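Long-range contacts in ricin B-related lectin (Polyporus squamosus, PDB 5MUA), which binds galactose through its beta-trefoil lectin part and carries a papain-like, calcium-dependent cysteine protease part, here inhibited by E-64: residues P164-S175 with D278-F286; A233-G241 with H248-R256. All blocks are in the same frame, centred on the assembly; numbering follows the deposited sequence.

Interaction 1: P164-S175 with D278-F286. With CA (calcium ion), chain E; E64 (N-[N-[1-hydroxycarboxyethyl-carbonyl]leucylamino-butyl]-guanidine), chain F.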
loop_
_atom_site.group_PDB
_atom_site.type_symbol
_atom_site.label_atom_id
_atom_site.label_comp_id
_atom_site.label_asym_id
_atom_site.label_seq_id
_atom_site.Cartn_x
_atom_site.Cartn_y
_atom_site.Cartn_z
ATOM N N PRO B 164 -15.353 -19.112 5.714
ATOM C CA PRO B 164 -16.527 -18.805 6.480
ATOM C C PRO B 164 -16.560 -17.318 6.905
ATOM O O PRO B 164 -17.430 -16.958 7.642
ATOM C CB PRO B 164 -16.374 -19.676 7.764
ATOM C CG PRO B 164 -14.933 -19.843 7.908
ATOM C CD PRO B 164 -14.361 -19.862 6.508
ATOM N N ALA B 165 -15.665 -16.474 6.400
ATOM C CA ALA B 165 -15.483 -15.131 7.020
ATOM C C ALA B 165 -16.048 -14.024 6.121
ATOM O O ALA B 165 -15.545 -12.900 6.206
ATOM C CB ALA B 165 -13.980 -14.927 7.279
ATOM N N LEU B 166 -17.014 -14.325 5.245
ATOM C CA LEU B 166 -17.532 -13.349 4.294
ATOM C C LEU B 166 -18.993 -13.005 4.570
ATOM O O LEU B 166 -19.785 -13.859 4.988
ATOM C CB LEU B 166 -17.507 -13.908 2.898
ATOM C CG LEU B 166 -16.192 -14.504 2.506
ATOM C CD1 LEU B 166 -16.367 -15.088 1.111
ATOM C CD2 LEU B 166 -15.041 -13.544 2.585
ATOM N N ARG B 167 -19.337 -11.752 4.314
ATOM C CA ARG B 167 -20.707 -11.308 4.206
ATOM C C ARG B 167 -21.265 -11.737 2.854
ATOM O O ARG B 167 -20.512 -12.012 1.917
ATOM C CB ARG B 167 -20.759 -9.745 4.288
ATOM C CG ARG B 167 -20.263 -9.203 5.631
ATOM C CD ARG B 167 -19.979 -7.679 5.644
ATOM N NE ARG B 167 -21.040 -6.966 4.943
ATOM C CZ ARG B 167 -22.076 -6.369 5.510
ATOM N NH1 ARG B 167 -22.208 -6.325 6.828
ATOM N NH2 ARG B 167 -22.995 -5.807 4.740
ATOM N N GLN B 168 -22.577 -11.699 2.742
ATOM C CA GLN B 168 -23.323 -11.993 1.496
ATOM C C GLN B 168 -22.975 -11.082 0.386
ATOM O O GLN B 168 -22.991 -11.472 -0.770
ATOM C CB GLN B 168 -24.877 -11.957 1.692
ATOM C CG GLN B 168 -25.409 -13.045 2.585
ATOM C CD GLN B 168 -26.914 -13.472 2.377
ATOM O OE1 GLN B 168 -27.877 -12.671 2.457
ATOM N NE2 GLN B 168 -27.096 -14.782 2.135
ATOM N N ASP B 169 -22.635 -9.851 0.731
ATOM C CA ASP B 169 -22.308 -8.858 -0.242
ATOM C C ASP B 169 -20.823 -8.742 -0.569
ATOM O O ASP B 169 -20.391 -7.785 -1.275
ATOM C CB ASP B 169 -22.890 -7.483 0.202
ATOM C CG ASP B 169 -22.266 -6.937 1.477
ATOM O OD1 ASP B 169 -21.434 -7.569 2.151
ATOM O OD2 ASP B 169 -22.608 -5.792 1.874
ATOM N N PHE B 170 -20.048 -9.730 -0.133
ATOM C CA PHE B 170 -18.597 -9.688 -0.314
ATOM C C PHE B 170 -18.271 -9.599 -1.788
ATOM O O PHE B 170 -18.826 -10.341 -2.594
ATOM C CB PHE B 170 -17.974 -10.985 0.146
ATOM C CG PHE B 170 -16.477 -11.043 -0.008
ATOM C CD1 PHE B 170 -15.687 -10.274 0.780
ATOM C CD2 PHE B 170 -15.890 -11.923 -0.885
ATOM C CE1 PHE B 170 -14.298 -10.290 0.677
ATOM C CE2 PHE B 170 -14.532 -12.010 -0.953
ATOM C CZ PHE B 170 -13.713 -11.180 -0.184
ATOM N N LYS B 171 -17.387 -8.685 -2.137
ATOM C CA LYS B 171 -16.744 -8.650 -3.465
ATOM C C LYS B 171 -15.240 -8.595 -3.317
ATOM O O LYS B 171 -14.713 -7.922 -2.430
ATOM C CB LYS B 171 -17.145 -7.406 -4.228
ATOM C CG LYS B 171 -18.640 -7.118 -4.376
ATOM C CD LYS B 171 -19.327 -7.947 -5.451
ATOM C CE LYS B 171 -20.794 -7.534 -5.637
ATOM N NZ LYS B 171 -21.658 -8.326 -4.718
ATOM N N SER B 172 -14.545 -9.291 -4.200
ATOM C CA SER B 172 -13.140 -9.278 -4.203
ATOM C C SER B 172 -12.638 -9.021 -5.626
ATOM O O SER B 172 -13.387 -9.209 -6.613
ATOM C CB SER B 172 -12.609 -10.601 -3.680
ATOM O OG SER B 172 -13.103 -11.656 -4.462
ATOM N N TYR B 173 -11.371 -8.619 -5.676
ATOM C CA TYR B 173 -10.690 -8.204 -6.904
ATOM C C TYR B 173 -9.299 -8.803 -6.911
ATOM O O TYR B 173 -8.601 -8.746 -5.905
ATOM C CB TYR B 173 -10.654 -6.698 -6.904
ATOM C CG TYR B 173 -12.055 -6.093 -6.824
ATOM C CD1 TYR B 173 -12.880 -6.024 -7.959
ATOM C CD2 TYR B 173 -12.584 -5.735 -5.620
ATOM C CE1 TYR B 173 -14.151 -5.504 -7.881
ATOM C CE2 TYR B 173 -13.870 -5.269 -5.521
ATOM C CZ TYR B 173 -14.631 -5.155 -6.658
ATOM O OH TYR B 173 -15.906 -4.673 -6.524
ATOM N N LEU B 174 -8.906 -9.379 -8.040
ATOM C CA LEU B 174 -7.695 -10.120 -8.156
ATOM C C LEU B 174 -6.718 -9.248 -8.928
ATOM O O LEU B 174 -7.137 -8.574 -9.884
ATOM C CB LEU B 174 -8.022 -11.434 -8.956
ATOM C CG LEU B 174 -6.946 -12.212 -9.689
ATOM C CD1 LEU B 174 -6.196 -12.942 -8.589
ATOM C CD2 LEU B 174 -7.489 -13.240 -10.684
ATOM N N SER B 175 -5.451 -9.287 -8.545
ATOM C CA SER B 175 -4.374 -8.496 -9.080
ATOM C C SER B 175 -3.414 -9.195 -10.054
ATOM O O SER B 175 -2.981 -8.593 -11.006
ATOM C CB SER B 175 -3.564 -7.895 -7.925
ATOM O OG SER B 175 -4.441 -7.179 -7.088
ATOM N N ASP B 278 -14.037 -12.175 14.492
ATOM C CA ASP B 278 -15.441 -12.100 14.208
ATOM C C ASP B 278 -15.904 -11.098 13.171
ATOM O O ASP B 278 -17.105 -11.013 12.923
ATOM C CB ASP B 278 -16.297 -12.021 15.463
ATOM C CG ASP B 278 -16.080 -13.192 16.372
ATOM O OD1 ASP B 278 -15.624 -14.255 15.924
ATOM O OD2 ASP B 278 -16.387 -13.040 17.541
ATOM N N TYR B 279 -14.969 -10.457 12.456
ATOM C CA TYR B 279 -15.405 -9.609 11.326
ATOM C C TYR B 279 -15.790 -10.437 10.178
ATOM O O TYR B 279 -15.178 -11.510 9.916
ATOM C CB TYR B 279 -14.335 -8.593 10.913
ATOM C CG TYR B 279 -14.031 -7.586 12.021
ATOM C CD1 TYR B 279 -14.924 -6.556 12.313
ATOM C CD2 TYR B 279 -12.865 -7.656 12.742
ATOM C CE1 TYR B 279 -14.655 -5.665 13.331
ATOM C CE2 TYR B 279 -12.584 -6.741 13.751
ATOM C CZ TYR B 279 -13.492 -5.787 14.051
ATOM O OH TYR B 279 -13.223 -4.875 15.033
ATOM N N LYS B 280 -16.756 -9.929 9.422
ATOM C CA LYS B 280 -17.167 -10.570 8.208
ATOM C C LYS B 280 -16.932 -9.598 7.085
ATOM O O LYS B 280 -17.368 -8.427 7.156
ATOM C CB LYS B 280 -18.617 -11.073 8.263
ATOM C CG LYS B 280 -18.900 -12.090 9.365
ATOM C CD LYS B 280 -18.252 -13.461 9.047
ATOM C CE LYS B 280 -18.174 -14.386 10.254
ATOM N NZ LYS B 280 -19.520 -14.672 10.795
ATOM N N ALA B 281 -16.207 -10.068 6.081
ATOM C CA ALA B 281 -15.723 -9.223 4.993
ATOM C C ALA B 281 -16.753 -8.809 3.957
ATOM O O ALA B 281 -17.596 -9.604 3.530
ATOM C CB ALA B 281 -14.486 -9.842 4.341
ATOM N N TYR B 282 -16.718 -7.528 3.591
ATOM C CA TYR B 282 -17.466 -7.052 2.449
ATOM C C TYR B 282 -16.618 -6.742 1.253
ATOM O O TYR B 282 -17.132 -6.660 0.113
ATOM C CB TYR B 282 -18.394 -5.899 2.797
ATOM C CG TYR B 282 -17.730 -4.693 3.395
ATOM C CD1 TYR B 282 -17.207 -3.657 2.571
ATOM C CD2 TYR B 282 -17.696 -4.505 4.778
ATOM C CE1 TYR B 282 -16.591 -2.561 3.116
ATOM C CE2 TYR B 282 -17.083 -3.370 5.315
ATOM C CZ TYR B 282 -16.570 -2.377 4.468
ATOM O OH TYR B 282 -15.963 -1.258 4.995
ATOM N N PHE B 283 -15.313 -6.595 1.463
ATOM C CA PHE B 283 -14.382 -6.231 0.425
ATOM C C PHE B 283 -13.070 -7.004 0.623
ATOM O O PHE B 283 -12.548 -7.092 1.722
ATOM C CB PHE B 283 -14.156 -4.718 0.404
ATOM C CG PHE B 283 -12.891 -4.305 -0.228
ATOM C CD1 PHE B 283 -12.684 -4.506 -1.567
ATOM C CD2 PHE B 283 -11.886 -3.710 0.519
ATOM C CE1 PHE B 283 -11.482 -4.141 -2.159
ATOM C CE2 PHE B 283 -10.690 -3.325 -0.084
ATOM C CZ PHE B 283 -10.476 -3.590 -1.424
ATOM N N GLY B 284 -12.574 -7.590 -0.443
ATOM C CA GLY B 284 -11.228 -8.119 -0.471
ATOM C C GLY B 284 -10.417 -7.777 -1.708
ATOM O O GLY B 284 -10.950 -7.671 -2.790
ATOM N N LEU B 285 -9.129 -7.593 -1.538
ATOM C CA LEU B 285 -8.211 -7.301 -2.641
ATOM C C LEU B 285 -6.999 -8.196 -2.476
ATOM O O LEU B 285 -6.492 -8.298 -1.375
ATOM C CB LEU B 285 -7.780 -5.821 -2.624
ATOM C CG LEU B 285 -6.684 -5.381 -3.581
ATOM C CD1 LEU B 285 -7.227 -5.503 -4.983
ATOM C CD2 LEU B 285 -6.209 -3.934 -3.377
ATOM N N PHE B 286 -6.540 -8.861 -3.549
ATOM C CA PHE B 286 -5.308 -9.638 -3.437
ATOM C C PHE B 286 -4.667 -9.773 -4.795
ATOM O O PHE B 286 -5.316 -9.405 -5.779
ATOM C CB PHE B 286 -5.544 -11.013 -2.861
ATOM C CG PHE B 286 -6.343 -11.908 -3.764
ATOM C CD1 PHE B 286 -7.706 -11.764 -3.836
ATOM C CD2 PHE B 286 -5.716 -12.849 -4.554
ATOM C CE1 PHE B 286 -8.452 -12.563 -4.677
ATOM C CE2 PHE B 286 -6.459 -13.689 -5.367
ATOM C CZ PHE B 286 -7.814 -13.530 -5.442
ATOM O OXT PHE B 286 -3.524 -10.247 -4.865
HETATM CA CA CA E . -0.960 -7.674 -11.876
HETATM C C1 E64 F . -0.049 -3.124 -15.727
HETATM O O1 E64 F . -0.206 -2.292 -16.648
HETATM O O2 E64 F . 1.038 -3.370 -15.198
HETATM C C2 E64 F . -1.297 -3.744 -15.144
HETATM C C3 E64 F . -1.049 -5.257 -15.033
HETATM O O3 E64 F . -1.024 -5.668 -16.448
HETATM C C4 E64 F . -2.185 -5.954 -14.372
HETATM O O4 E64 F . -2.105 -6.508 -13.297
HETATM N N1 E64 F . -3.290 -6.002 -15.046
HETATM C C6 E64 F . -4.547 -6.653 -14.746
HETATM C C7 E64 F . -5.603 -5.916 -13.921
HETATM C C8 E64 F . -5.132 -4.845 -12.946
HETATM C C9 E64 F . -4.876 -5.663 -11.668
HETATM C C10 E64 F . -6.318 -3.888 -12.812
HETATM C C11 E64 F . -5.075 -7.809 -15.623
HETATM O O5 E64 F . -5.200 -7.450 -16.795
HETATM N N2 E64 F . -5.420 -9.055 -15.169
HETATM C C12 E64 F . -5.142 -9.707 -13.882
HETATM C C13 E64 F . -6.059 -9.383 -12.713
HETATM C C14 E64 F . -7.205 -10.323 -12.669
HETATM C C15 E64 F . -8.275 -9.931 -13.633
HETATM N N3 E64 F . -9.516 -10.135 -12.973
HETATM C C16 E64 F . -10.018 -11.352 -12.917
HETATM N N4 E64 F . -10.972 -11.657 -12.061
HETATM N N5 E64 F . -9.477 -12.274 -13.689
HETATM O O HOH W 1 -13.418 -11.612 7.751
HETATM O O HOH W 2 -19.430 -5.272 -1.040
HETATM O O HOH W 3 -1.131 -9.412 -13.541
#
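Parallel beta pairing, first of L166 with A281 and then of K171-Y173 with F283-L285, joins segment 164-175 to the C-terminal strand of the papain-like part. Both chains turn a corner midway, one through a type I turn from R167 to F170, the other at a classic beta bulge where Y282 and F283 both face F240 of the adjoining strand. At this corner R167 lies alongside Y282, guanidinium and ring planes 87° apart, with R167 CD at the ring edge, 4.0 Å from Y282 CD2. A bend in the arginine chain (chi3 43°) turns the guanidinium onto D169, which it grips side-on, NE to OD1 and NH2 to OD2; the NE-OD1 distance of this salt bridge is 2.9 Å. One water links D169 O to Y282 O across the corner. The F170 ring extends past A281, its CE1 3.7 Å from A281 CB, to G284, where a glycine lets it come against the backbone, CE1 nearest to G284 N. L166 CD2 sits over the centre of the F170 ring, 3.6 Å above its plane. Farther on, Y173 and F283 cross at about a right angle, with Y173 CD2 4.0 Å from F283 CE1 at the ring edge; Y173 also stacks on F283 of the second subunit, and F283 on its Y173. At the chain terminus S175 OG donates to F286 O at 2.7 Å, which probably steadies the residue whose carbonyl binds calcium. D176, a water, E64 O4 and D207 and D209 of the second subunit complete the site, S175 O lying 2.4 Å from the calcium ion.

Interaction 2: A233-G241 with H248-R256. With E64 (N-[N-[1-hydroxycarboxyethyl-carbonyl]leucylamino-butyl]-guanidine), chain K.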
loop_
_atom_site.group_PDB
_atom_site.type_symbol
_atom_site.label_atom_id
_atom_site.label_comp_id
_atom_site.label_asym_id
_atom_site.label_seq_id
_atom_site.Cartn_x
_atom_site.Cartn_y
_atom_site.Cartn_z
ATOM N N ALA B 233 3.619 -13.039 -8.012
ATOM C CA ALA B 233 3.432 -12.030 -6.991
ATOM C C ALA B 233 3.400 -12.706 -5.676
ATOM O O ALA B 233 3.333 -13.928 -5.588
ATOM C CB ALA B 233 2.111 -11.282 -7.222
ATOM N N LEU B 234 3.477 -11.897 -4.635
ATOM C CA LEU B 234 3.341 -12.378 -3.265
ATOM C C LEU B 234 1.918 -12.196 -2.786
ATOM O O LEU B 234 1.350 -11.080 -2.896
ATOM C CB LEU B 234 4.307 -11.613 -2.340
ATOM C CG LEU B 234 5.816 -11.619 -2.653
ATOM C CD1 LEU B 234 6.583 -10.969 -1.540
ATOM C CD2 LEU B 234 6.408 -12.986 -2.966
ATOM N N LEU B 235 1.311 -13.249 -2.245
ATOM C CA LEU B 235 -0.047 -13.151 -1.711
ATOM C C LEU B 235 -0.089 -12.347 -0.439
ATOM O O LEU B 235 0.529 -12.707 0.520
ATOM C CB LEU B 235 -0.666 -14.532 -1.427
ATOM C CG LEU B 235 -2.130 -14.486 -0.918
ATOM C CD1 LEU B 235 -3.081 -13.743 -1.857
ATOM C CD2 LEU B 235 -2.620 -15.865 -0.614
ATOM N N CYS B 236 -0.793 -11.203 -0.480
ATOM C CA CYS B 236 -1.040 -10.463 0.746
ATOM C C CYS B 236 -2.401 -9.817 0.545
ATOM O O CYS B 236 -2.522 -8.846 -0.156
ATOM C CB CYS B 236 0.019 -9.385 0.991
ATOM S SG CYS B 236 -0.294 -8.460 2.521
ATOM N N GLY B 237 -3.399 -10.374 1.161
ATOM C CA GLY B 237 -4.766 -9.851 1.045
ATOM C C GLY B 237 -5.050 -8.635 1.909
ATOM O O GLY B 237 -4.458 -8.466 2.994
ATOM N N LEU B 238 -5.937 -7.819 1.388
ATOM C CA LEU B 238 -6.595 -6.710 2.118
ATOM C C LEU B 238 -8.069 -7.070 2.264
ATOM O O LEU B 238 -8.682 -7.561 1.284
ATOM C CB LEU B 238 -6.446 -5.394 1.375
ATOM C CG LEU B 238 -7.165 -4.161 1.946
ATOM C CD1 LEU B 238 -6.629 -3.866 3.340
ATOM C CD2 LEU B 238 -6.852 -2.983 1.076
ATOM N N MET B 239 -8.630 -6.882 3.476
ATOM C CA MET B 239 -10.051 -7.078 3.686
ATOM C C MET B 239 -10.593 -5.878 4.507
ATOM O O MET B 239 -9.913 -5.356 5.331
ATOM C CB MET B 239 -10.325 -8.387 4.484
ATOM C CG MET B 239 -10.913 -9.448 3.634
ATOM S SD MET B 239 -11.021 -10.890 4.695
ATOM C CE MET B 239 -11.154 -11.999 3.303
ATOM N N PHE B 240 -11.780 -5.423 4.161
ATOM C CA PHE B 240 -12.612 -4.580 5.010
ATOM C C PHE B 240 -13.788 -5.460 5.416
ATOM O O PHE B 240 -14.471 -6.097 4.569
ATOM C CB PHE B 240 -13.182 -3.387 4.223
ATOM C CG PHE B 240 -12.206 -2.319 3.862
ATOM C CD1 PHE B 240 -10.842 -2.373 4.143
ATOM C CD2 PHE B 240 -12.718 -1.150 3.280
ATOM C CE1 PHE B 240 -10.000 -1.343 3.804
ATOM C CE2 PHE B 240 -11.865 -0.091 2.948
ATOM C CZ PHE B 240 -10.507 -0.206 3.204
ATOM N N GLY B 241 -14.042 -5.500 6.710
ATOM C CA GLY B 241 -15.176 -6.249 7.216
ATOM C C GLY B 241 -15.836 -5.558 8.392
ATOM O O GLY B 241 -15.361 -4.523 8.868
ATOM N N HIS B 248 -13.691 -2.920 10.356
ATOM C CA HIS B 248 -12.228 -2.986 10.565
ATOM C C HIS B 248 -11.590 -3.454 9.300
ATOM O O HIS B 248 -12.195 -4.249 8.587
ATOM C CB HIS B 248 -11.911 -4.012 11.714
ATOM C CG HIS B 248 -10.497 -4.015 12.221
ATOM N ND1 HIS B 248 -9.898 -2.963 12.884
ATOM C CD2 HIS B 248 -9.579 -4.988 12.211
ATOM C CE1 HIS B 248 -8.668 -3.272 13.216
ATOM N NE2 HIS B 248 -8.444 -4.502 12.800
ATOM N N ALA B 249 -10.363 -2.961 9.083
ATOM C CA ALA B 249 -9.501 -3.348 7.993
ATOM C C ALA B 249 -8.365 -4.178 8.494
ATOM O O ALA B 249 -7.782 -3.872 9.513
ATOM C CB ALA B 249 -8.932 -2.137 7.225
ATOM N N TYR B 250 -8.018 -5.222 7.726
ATOM C CA TYR B 250 -7.012 -6.203 8.182
ATOM C C TYR B 250 -6.526 -6.941 6.960
ATOM O O TYR B 250 -6.987 -6.688 5.803
ATOM C CB TYR B 250 -7.602 -7.219 9.240
ATOM C CG TYR B 250 -8.980 -7.718 8.890
ATOM C CD1 TYR B 250 -10.114 -6.909 9.084
ATOM C CD2 TYR B 250 -9.181 -8.959 8.319
ATOM C CE1 TYR B 250 -11.390 -7.323 8.708
ATOM C CE2 TYR B 250 -10.460 -9.398 7.930
ATOM C CZ TYR B 250 -11.571 -8.600 8.142
ATOM O OH TYR B 250 -12.816 -9.026 7.766
ATOM N N ASN B 251 -5.530 -7.764 7.178
ATOM C CA ASN B 251 -4.914 -8.491 6.067
ATOM C C ASN B 251 -5.223 -10.004 6.172
ATOM O O ASN B 251 -5.732 -10.491 7.174
ATOM C CB ASN B 251 -3.410 -8.251 6.063
ATOM C CG ASN B 251 -3.051 -6.778 5.857
ATOM O OD1 ASN B 251 -2.625 -6.085 6.776
ATOM N ND2 ASN B 251 -3.222 -6.319 4.646
ATOM N N TRP B 252 -4.877 -10.743 5.117
ATOM C CA TRP B 252 -5.186 -12.142 5.070
ATOM C C TRP B 252 -4.276 -12.872 4.100
ATOM O O TRP B 252 -3.716 -12.273 3.158
ATOM C CB TRP B 252 -6.603 -12.416 4.718
ATOM C CG TRP B 252 -7.049 -11.933 3.338
ATOM C CD1 TRP B 252 -7.566 -10.693 3.036
ATOM C CD2 TRP B 252 -7.080 -12.685 2.119
ATOM N NE1 TRP B 252 -7.885 -10.638 1.676
ATOM C CE2 TRP B 252 -7.629 -11.862 1.115
ATOM C CE3 TRP B 252 -6.678 -13.987 1.773
ATOM C CZ2 TRP B 252 -7.720 -12.263 -0.198
ATOM C CZ3 TRP B 252 -6.831 -14.396 0.474
ATOM C CH2 TRP B 252 -7.361 -13.554 -0.491
ATOM N N PHE B 253 -4.203 -14.173 4.325
ATOM C CA PHE B 253 -3.264 -15.028 3.661
ATOM C C PHE B 253 -3.865 -16.432 3.557
ATOM O O PHE B 253 -4.911 -16.765 4.194
ATOM C CB PHE B 253 -1.984 -15.138 4.526
ATOM C CG PHE B 253 -1.241 -13.838 4.694
ATOM C CD1 PHE B 253 -0.407 -13.365 3.681
ATOM C CD2 PHE B 253 -1.355 -13.110 5.834
ATOM C CE1 PHE B 253 0.220 -12.115 3.787
ATOM C CE2 PHE B 253 -0.696 -11.888 5.984
ATOM C CZ PHE B 253 0.099 -11.400 4.962
ATOM N N VAL B 254 -3.162 -17.274 2.808
ATOM C CA VAL B 254 -3.426 -18.723 2.886
ATOM C C VAL B 254 -2.208 -19.350 3.434
ATOM O O VAL B 254 -1.132 -18.788 3.425
ATOM C CB VAL B 254 -3.929 -19.380 1.569
ATOM C CG1 VAL B 254 -5.143 -18.673 1.021
ATOM C CG2 VAL B 254 -2.884 -19.407 0.488
ATOM N N GLU B 255 -2.389 -20.550 3.978
ATOM C CA GLU B 255 -1.369 -21.217 4.753
ATOM C C GLU B 255 -0.615 -22.157 3.827
ATOM O O GLU B 255 -1.217 -22.873 3.055
ATOM C CB GLU B 255 -2.039 -22.087 5.862
ATOM C CG GLU B 255 -2.647 -21.310 7.032
ATOM C CD GLU B 255 -1.571 -20.690 7.877
ATOM O OE1 GLU B 255 -0.491 -21.282 8.040
ATOM O OE2 GLU B 255 -1.800 -19.638 8.415
ATOM N N ARG B 256 0.697 -22.203 3.976
ATOM C CA ARG B 256 1.460 -23.251 3.317
ATOM C C ARG B 256 1.104 -24.668 3.611
ATOM O O ARG B 256 1.105 -25.487 2.700
ATOM C CB ARG B 256 2.926 -23.065 3.515
ATOM C CG ARG B 256 3.451 -22.537 2.203
ATOM C CD ARG B 256 4.869 -22.470 2.332
ATOM N NE ARG B 256 5.427 -21.354 1.628
ATOM C CZ ARG B 256 6.726 -21.175 1.605
ATOM N NH1 ARG B 256 7.502 -22.131 2.173
ATOM N NH2 ARG B 256 7.228 -20.139 0.953
HETATM C C1 E64 K . -9.868 0.754 12.977
HETATM O O1 E64 K . -8.981 1.583 13.161
HETATM O O2 E64 K . -10.087 -0.235 13.750
HETATM C C2 E64 K . -10.657 0.826 11.734
HETATM C C3 E64 K . -11.072 2.275 11.471
HETATM O O3 E64 K . -12.023 2.403 12.515
HETATM C C4 E64 K . -11.729 2.461 10.152
HETATM O O4 E64 K . -11.136 2.900 9.221
HETATM N N1 E64 K . -12.943 2.036 10.017
HETATM C C6 E64 K . -13.737 2.131 8.801
HETATM C C7 E64 K . -13.981 0.893 7.959
HETATM C C8 E64 K . -12.725 0.103 7.619
HETATM C C9 E64 K . -11.913 0.842 6.553
HETATM C C10 E64 K . -13.157 -1.213 7.131
HETATM C C11 E64 K . -14.922 3.070 8.857
HETATM O O5 E64 K . -15.951 2.599 9.314
HETATM N N2 E64 K . -14.854 4.312 8.444
HETATM C C12 E64 K . -16.022 5.200 8.278
HETATM C C13 E64 K . -16.158 5.605 6.816
HETATM C C14 E64 K . -17.244 6.671 6.522
HETATM C C15 E64 K . -18.253 6.134 5.507
HETATM N N3 E64 K . -19.003 7.265 4.949
HETATM C C16 E64 K . -19.856 7.210 3.941
HETATM N N4 E64 K . -20.241 6.026 3.425
HETATM N N5 E64 K . -20.298 8.389 3.393
#
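W252 and M239 form the heart of a twisted beta hairpin, strands 233-243 and 246-255, within the papain-like part of the protein. The indole is sandwiched between residues of the opposite strand. On one face lies the CA of G237, a CH-pi contact 3.4 Å from the centroid of the five-membered ring, possible because glycine carries no side chain there. Over the other face stands M239 CE, 3.9 Å from the same centroid. W252 reaches this position with CG between its backbone N and carbonyl carbon (chi1 62°), and its NE1 makes a weak hydrogen bond to L238 O at the ring edge. The methionine chain, extended beyond CG, crosses the indole at about a right angle and also lays its CB over the face of Y250, 4.0 Å from the ring centroid; its sulfur adds an oblique Met-aromatic contact with that ring. Y250 OH passes beside G241, another residue without a side chain in the way.

On the other side of the hairpin, N251 donates ND2 to G237 O at 3.0 Å, the acceptor lying in the amide plane. W252 N reaches the same oxygen from the opposite face of its carbonyl plane, so two bonds grip it. F253 turns its edge toward L235 O, a buried acceptor that finds no polar partner, with CE1 3.3 Å away.

Near the hairpin turn, F240 CD1 packs on A249 CB at 3.6 Å, and the ring's face carries the leucyl branch of E64. H248, whose NE2 bonds to E266, presents the edge of its imidazole to the inhibitor carboxylate: ND1 donates to E64 O2 at 2.9 Å.

How the interactions relate
The two interactions share one sheet, with strand 280-285 of interaction 1 running antiparallel beside strand 233-243 of interaction 2; their centres are about 10 Å apart. Probable hydrogen bonds join them, Y282 N to F240 O at 2.8 Å and L285 N to L238 O at 2.9 Å. Packing adds to this, Y279 CZ lying 3.3 Å from H248 CB. Both feed the inhibitor pocket of their own subunit, interaction 1 through Y282 and interaction 2 through F240, H248 and A249; interaction 1 also reaches the partner's site, where S175 O binds calcium. Each protease site thus takes part of its calcium shell from the other subunit, an example of active-site architecture completed across a subunit interface.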